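Serine-pyruvate aminotransferase (AgxT) (Sulfolobus solfataricus, PDB 3ZRP) probably transfers amino groups from L-serine or alanine to keto acids such as pyruvate or glyoxylate, using pyridoxal 5'-phosphate as its cofactor. Local coordinates at residues 90-95 with 159-164; 131-136 with 144-149. All coordinates share one frame; numbering follows the deposited sequence.

Contact 1 of 2, residues 90-95 with 159-164; sequences DRWEQI and LIVVDG. With PLP (pyridoxal-5'-phosphate), chain C.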
loop_
_atom_site.group_PDB
_atom_site.type_symbol
_atom_site.label_atom_id
_atom_site.label_comp_id
_atom_site.label_asym_id
_atom_site.label_seq_id
_atom_site.Cartn_x
_atom_site.Cartn_y
_atom_site.Cartn_z
ATOM N N ASP A 90 8.111 -12.602 16.071
ATOM C CA ASP A 90 7.075 -13.600 15.918
ATOM C C ASP A 90 6.289 -13.423 14.617
ATOM O O ASP A 90 5.751 -14.391 14.082
ATOM C CB ASP A 90 6.131 -13.571 17.127
ATOM C CG ASP A 90 6.803 -14.107 18.406
ATOM O OD1 ASP A 90 7.899 -14.712 18.364
ATOM O OD2 ASP A 90 6.247 -13.896 19.469
ATOM N N ARG A 91 6.207 -12.191 14.123
ATOM C CA ARG A 91 5.512 -11.947 12.855
ATOM C C ARG A 91 6.150 -12.706 11.678
ATOM O O ARG A 91 5.441 -13.139 10.771
ATOM C CB ARG A 91 5.343 -10.437 12.573
ATOM C CG ARG A 91 4.736 -10.077 11.217
ATOM C CD ARG A 91 4.189 -8.643 11.222
ATOM N NE ARG A 91 3.041 -8.621 12.142
ATOM C CZ ARG A 91 2.101 -7.687 12.190
ATOM N NH1 ARG A 91 2.113 -6.655 11.355
ATOM N NH2 ARG A 91 1.113 -7.813 13.065
ATOM N N TRP A 92 7.473 -12.858 11.665
ATOM C CA TRP A 92 8.089 -13.694 10.653
ATOM C C TRP A 92 7.444 -15.104 10.641
ATOM O O TRP A 92 7.095 -15.625 9.577
ATOM C CB TRP A 92 9.593 -13.865 10.912
ATOM C CG TRP A 92 10.510 -12.728 10.579
ATOM C CD1 TRP A 92 11.307 -12.060 11.459
ATOM C CD2 TRP A 92 10.784 -12.171 9.283
ATOM N NE1 TRP A 92 12.046 -11.109 10.800
ATOM C CE2 TRP A 92 11.732 -11.150 9.463
ATOM C CE3 TRP A 92 10.288 -12.419 7.991
ATOM C CZ2 TRP A 92 12.243 -10.399 8.395
ATOM C CZ3 TRP A 92 10.776 -11.664 6.921
ATOM C CH2 TRP A 92 11.741 -10.654 7.131
ATOM N N GLU A 93 7.296 -15.705 11.819
ATOM C CA GLU A 93 6.649 -17.021 11.960
ATOM C C GLU A 93 5.178 -17.013 11.481
ATOM O O GLU A 93 4.750 -17.939 10.773
ATOM C CB GLU A 93 6.732 -17.537 13.417
ATOM C CG GLU A 93 6.206 -18.947 13.584
ATOM C CD GLU A 93 6.207 -19.463 15.000
ATOM O OE1 GLU A 93 5.968 -18.684 15.952
ATOM O OE2 GLU A 93 6.436 -20.683 15.150
ATOM N N GLN A 94 4.430 -15.975 11.856
ATOM C CA GLN A 94 3.017 -15.839 11.419
ATOM C C GLN A 94 2.896 -15.761 9.888
ATOM O O GLN A 94 2.021 -16.432 9.297
ATOM C CB GLN A 94 2.313 -14.665 12.115
ATOM C CG GLN A 94 2.188 -14.877 13.637
ATOM C CD GLN A 94 1.434 -16.147 13.963
ATOM O OE1 GLN A 94 1.999 -17.117 14.504
ATOM N NE2 GLN A 94 0.153 -16.177 13.586
ATOM N N ILE A 95 3.783 -14.984 9.261
ATOM C CA ILE A 95 3.868 -14.898 7.796
ATOM C C ILE A 95 4.215 -16.269 7.183
ATOM O O ILE A 95 3.475 -16.773 6.312
ATOM C CB ILE A 95 4.905 -13.838 7.335
ATOM C CG1 ILE A 95 4.471 -12.418 7.735
ATOM C CG2 ILE A 95 5.177 -13.930 5.816
ATOM C CD1 ILE A 95 5.603 -11.356 7.586
ATOM N N LEU A 159 21.092 -17.468 3.239
ATOM C CA LEU A 159 20.487 -16.127 3.184
ATOM C C LEU A 159 20.247 -15.550 4.573
ATOM O O LEU A 159 19.808 -16.258 5.467
ATOM C CB LEU A 159 19.152 -16.168 2.413
ATOM C CG LEU A 159 19.167 -16.506 0.924
ATOM C CD1 LEU A 159 17.717 -16.687 0.380
ATOM C CD2 LEU A 159 19.908 -15.425 0.130
ATOM N N ILE A 160 20.528 -14.256 4.742
ATOM C CA ILE A 160 20.216 -13.565 6.006
ATOM C C ILE A 160 19.367 -12.319 5.719
ATOM O O ILE A 160 19.729 -11.497 4.877
ATOM C CB ILE A 160 21.519 -13.188 6.773
ATOM C CG1 ILE A 160 22.336 -14.459 7.104
ATOM C CG2 ILE A 160 21.220 -12.494 8.109
ATOM C CD1 ILE A 160 23.752 -14.123 7.568
ATOM N N VAL A 161 18.228 -12.238 6.403
ATOM C CA VAL A 161 17.319 -11.111 6.278
ATOM C C VAL A 161 17.194 -10.410 7.629
ATOM O O VAL A 161 17.158 -11.065 8.693
ATOM C CB VAL A 161 15.925 -11.518 5.680
ATOM C CG1 VAL A 161 16.103 -12.358 4.404
ATOM C CG2 VAL A 161 15.050 -12.257 6.697
ATOM N N VAL A 162 17.142 -9.082 7.592
ATOM C CA VAL A 162 17.017 -8.297 8.833
ATOM C C VAL A 162 15.842 -7.354 8.709
ATOM O O VAL A 162 15.767 -6.580 7.762
ATOM C CB VAL A 162 18.280 -7.453 9.126
ATOM C CG1 VAL A 162 18.133 -6.681 10.441
ATOM C CG2 VAL A 162 19.574 -8.348 9.134
ATOM N N ASP A 163 14.899 -7.467 9.645
ATOM C CA ASP A 163 13.823 -6.510 9.773
ATOM C C ASP A 163 14.365 -5.280 10.512
ATOM O O ASP A 163 14.562 -5.325 11.737
ATOM C CB ASP A 163 12.673 -7.176 10.541
ATOM C CG ASP A 163 11.616 -6.182 11.060
ATOM O OD1 ASP A 163 11.606 -4.980 10.744
ATOM O OD2 ASP A 163 10.775 -6.636 11.847
ATOM N N GLY A 164 14.647 -4.216 9.746
ATOM C CA GLY A 164 15.037 -2.908 10.278
ATOM C C GLY A 164 13.950 -1.845 10.239
ATOM O O GLY A 164 14.241 -0.658 10.144
HETATM N N1 PLP C . 8.665 -4.878 12.274
HETATM C C2 PLP C . 8.862 -3.978 13.296
HETATM C C2A PLP C . 10.113 -4.087 14.127
HETATM C C3 PLP C . 7.918 -2.957 13.548
HETATM O O3 PLP C . 8.128 -2.136 14.437
HETATM C C4 PLP C . 6.768 -2.848 12.758
HETATM C C4A PLP C . 5.782 -1.706 13.034
HETATM C C5 PLP C . 6.590 -3.806 11.737
HETATM C C6 PLP C . 7.553 -4.804 11.480
HETATM C C5A PLP C . 5.395 -3.813 10.831
HETATM O O4P PLP C . 5.336 -2.697 9.939
HETATM P P PLP C . 3.995 -2.209 9.248
HETATM O O1P PLP C . 4.476 -1.041 8.445
HETATM O O2P PLP C . 3.140 -1.838 10.414
HETATM O O3P PLP C . 3.542 -3.398 8.476
#
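In the large cofactor-binding domain of this fold-type I aminotransferase, helix 87-96 lies against the C-terminal end of strand 157-163, and Trp92 of the helix makes the contact by packing on Val161 and Asp163. The six-membered part of the indole does most of the touching. In the conformer given for Val161, Trp92 CH2 lies 3.7 Å from Val161 CG2, while Trp92 CZ2 comes within 3.9 Å of Asp163 CB, both carbons meeting the ring at a slant. Trp92 CG is anti to its own carbonyl carbon (chi1 -76°), which sends the indole out from the helix toward the strand. With its methylene against the indole, Asp163 has its carboxylate plane nearly perpendicular to the indole (80°) and turns it to the cofactor. There Asp163 OD2 stands 2.8 Å from PLP N1, the close carboxylate-pyridine pairing of this family. The other oxygen, OD1, accepts the backbone N-H of Val165, so that, with OD2 on the cofactor, the carboxylate is held at both oxygens. Around this core, Trp92 also touches Met67 of helix 63-69, Ala132 of strand 128-134 and Leu184 of strand 182-186, so the indole spans three neighbouring strands of the central sheet.

Contact 2 of 2, residues 131-136 with 144-149; sequences VALTHV and EPVKDV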
loop_
_atom_site.group_PDB
_atom_site.type_symbol
_atom_site.label_atom_id
_atom_site.label_comp_id
_atom_site.label_asym_id
_atom_site.label_seq_id
_atom_site.Cartn_x
_atom_site.Cartn_y
_atom_site.Cartn_z
ATOM N N VAL A 131 17.958 -17.206 7.510
ATOM C CA VAL A 131 17.875 -16.754 8.886
ATOM C C VAL A 131 17.262 -15.344 8.920
ATOM O O VAL A 131 17.714 -14.450 8.212
ATOM C CB VAL A 131 19.276 -16.751 9.585
ATOM C CG1 VAL A 131 19.128 -16.272 11.034
ATOM C CG2 VAL A 131 19.888 -18.160 9.522
ATOM N N ALA A 132 16.235 -15.176 9.751
ATOM C CA ALA A 132 15.551 -13.900 9.925
ATOM C C ALA A 132 15.874 -13.294 11.280
ATOM O O ALA A 132 15.662 -13.934 12.338
ATOM C CB ALA A 132 13.997 -14.071 9.779
ATOM N N LEU A 133 16.342 -12.044 11.249
ATOM C CA LEU A 133 16.669 -11.285 12.460
ATOM C C LEU A 133 15.756 -10.049 12.564
ATOM O O LEU A 133 15.240 -9.576 11.546
ATOM C CB LEU A 133 18.125 -10.836 12.400
ATOM C CG LEU A 133 19.249 -11.846 12.134
ATOM C CD1 LEU A 133 20.581 -11.099 12.218
ATOM C CD2 LEU A 133 19.222 -12.970 13.157
ATOM N N THR A 134 15.568 -9.532 13.783
ATOM C CA THR A 134 14.933 -8.221 13.993
ATOM C C THR A 134 15.963 -7.275 14.567
ATOM O O THR A 134 16.471 -7.527 15.689
ATOM C CB THR A 134 13.773 -8.329 15.002
ATOM O OG1 THR A 134 12.945 -9.437 14.645
ATOM C CG2 THR A 134 12.931 -7.026 15.047
ATOM N N HIS A 135 16.245 -6.168 13.865
ATOM C CA HIS A 135 17.267 -5.228 14.375
ATOM C C HIS A 135 16.822 -4.576 15.695
ATOM O O HIS A 135 17.520 -4.651 16.717
ATOM C CB HIS A 135 17.668 -4.206 13.330
ATOM C CG HIS A 135 18.962 -3.517 13.627
ATOM N ND1 HIS A 135 19.569 -2.666 12.729
ATOM C CD2 HIS A 135 19.802 -3.610 14.694
ATOM C CE1 HIS A 135 20.715 -2.241 13.240
ATOM N NE2 HIS A 135 20.875 -2.796 14.433
ATOM N N VAL A 136 15.635 -3.962 15.691
ATOM C CA VAL A 136 15.053 -3.459 16.932
ATOM C C VAL A 136 13.660 -4.048 17.067
ATOM O O VAL A 136 12.842 -3.859 16.182
ATOM C CB VAL A 136 14.983 -1.914 16.920
ATOM C CG1 VAL A 136 14.118 -1.391 18.085
ATOM C CG2 VAL A 136 16.394 -1.302 16.946
ATOM N N GLU A 144 18.948 -6.155 18.728
ATOM C CA GLU A 144 19.732 -7.365 18.546
ATOM C C GLU A 144 21.082 -6.919 17.986
ATOM O O GLU A 144 21.113 -6.042 17.118
ATOM C CB GLU A 144 19.018 -8.282 17.531
ATOM C CG GLU A 144 19.738 -9.624 17.218
ATOM C CD GLU A 144 19.717 -10.643 18.349
ATOM O OE1 GLU A 144 18.920 -10.579 19.282
ATOM O OE2 GLU A 144 20.548 -11.562 18.325
ATOM N N PRO A 145 22.206 -7.517 18.472
ATOM C CA PRO A 145 23.535 -7.228 17.900
ATOM C C PRO A 145 23.754 -7.960 16.580
ATOM O O PRO A 145 24.464 -8.977 16.504
ATOM C CB PRO A 145 24.515 -7.733 18.977
ATOM C CG PRO A 145 23.768 -8.777 19.727
ATOM C CD PRO A 145 22.286 -8.381 19.663
ATOM N N VAL A 146 23.201 -7.368 15.535
ATOM C CA VAL A 146 23.141 -8.000 14.229
ATOM C C VAL A 146 24.508 -8.257 13.626
ATOM O O VAL A 146 24.732 -9.366 13.123
ATOM C CB VAL A 146 22.149 -7.273 13.258
ATOM C CG1 VAL A 146 20.707 -7.457 13.767
ATOM C CG2 VAL A 146 22.471 -5.809 13.114
ATOM N N LYS A 147 25.423 -7.280 13.700
ATOM C CA LYS A 147 26.780 -7.481 13.202
ATOM C C LYS A 147 27.397 -8.718 13.851
ATOM O O LYS A 147 27.872 -9.609 13.144
ATOM C CB LYS A 147 27.646 -6.243 13.422
ATOM C CG LYS A 147 29.092 -6.397 12.967
ATOM C CD LYS A 147 29.936 -5.173 13.328
ATOM C CE LYS A 147 29.864 -4.805 14.817
ATOM N NZ LYS A 147 30.558 -5.775 15.714
ATOM N N ASP A 148 27.358 -8.783 15.186
ATOM C CA ASP A 148 27.912 -9.926 15.932
ATOM C C ASP A 148 27.254 -11.270 15.588
ATOM O O ASP A 148 27.948 -12.283 15.437
ATOM C CB ASP A 148 27.816 -9.685 17.430
ATOM C CG ASP A 148 28.709 -8.542 17.906
ATOM O OD1 ASP A 148 29.566 -8.047 17.141
ATOM O OD2 ASP A 148 28.535 -8.141 19.067
ATOM N N VAL A 149 25.924 -11.282 15.468
ATOM C CA VAL A 149 25.209 -12.495 15.021
ATOM C C VAL A 149 25.654 -12.937 13.630
ATOM O O VAL A 149 25.968 -14.116 13.417
ATOM C CB VAL A 149 23.664 -12.311 15.034
ATOM C CG1 VAL A 149 22.979 -13.541 14.437
ATOM C CG2 VAL A 149 23.170 -12.058 16.431
HETATM O O HOH W 1 22.763 -3.880 16.510
#
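A strand and the helix that follows it pack together here on one side of the central sheet: strand 128-134 runs into a short hairpin, 136-137 with 142-143, and the chain returns as helix 146-153. At the base of the hairpin, Glu144 N donates to His135 O over 2.9 Å, a moderately bent bond (152° at the hydrogen) whose donor is tilted out of the carbonyl plane. His135 CG is anti to the backbone N (chi1 -162°), carrying the imidazole to the start of the helix. In the conformer given for Val146, its CG2 sits over one face of the His135 ring, 3.8 Å from the centroid and displaced toward the rim, in a CH-pi contact. A water lies 3.0 Å from His135 NE2 and donates to Glu144 O at 2.8 Å, bridging the imidazole to the backbone just before the helix. Further back along the strand, the side chains of Leu133 and Val146 slide past each other in opposite directions, while Leu133 and Val149 meet tip to tip, Leu133 CD2 4.0 Å from Val149 CG1. Glu144 OE1 accepts a hydrogen bond from Asn85 ND2. Ile150 of the same helix adds to the cover on Leu133, Val149 reaches Pro116 of helix 116-125, and His135 leans on Val162 of strand 157-163.

Contacts 1 and 2 have centres 10 Å apart and join through the central sheet, where strands 128-134 and 157-163 are parallel neighbours. Backbone pairs stitch them together: Val161 O lies 2.9 Å from Leu133 N and Asp163 O 2.8 Å from His135 N, both probable hydrogen bonds. Along the chain, contact 2 is nested within the loop closed by contact 1, and helix 146-153 leads into strand 157-163, completing a beta-alpha-beta crossover. The helices of the two contacts lie on opposite faces of the sheet, a three-layer design in which the C-terminal end of strand 157-163 and the segment just after strand 128-134 supply pocket residues: Asp163 from contact 1 and Val136 from contact 2 both line the cofactor site.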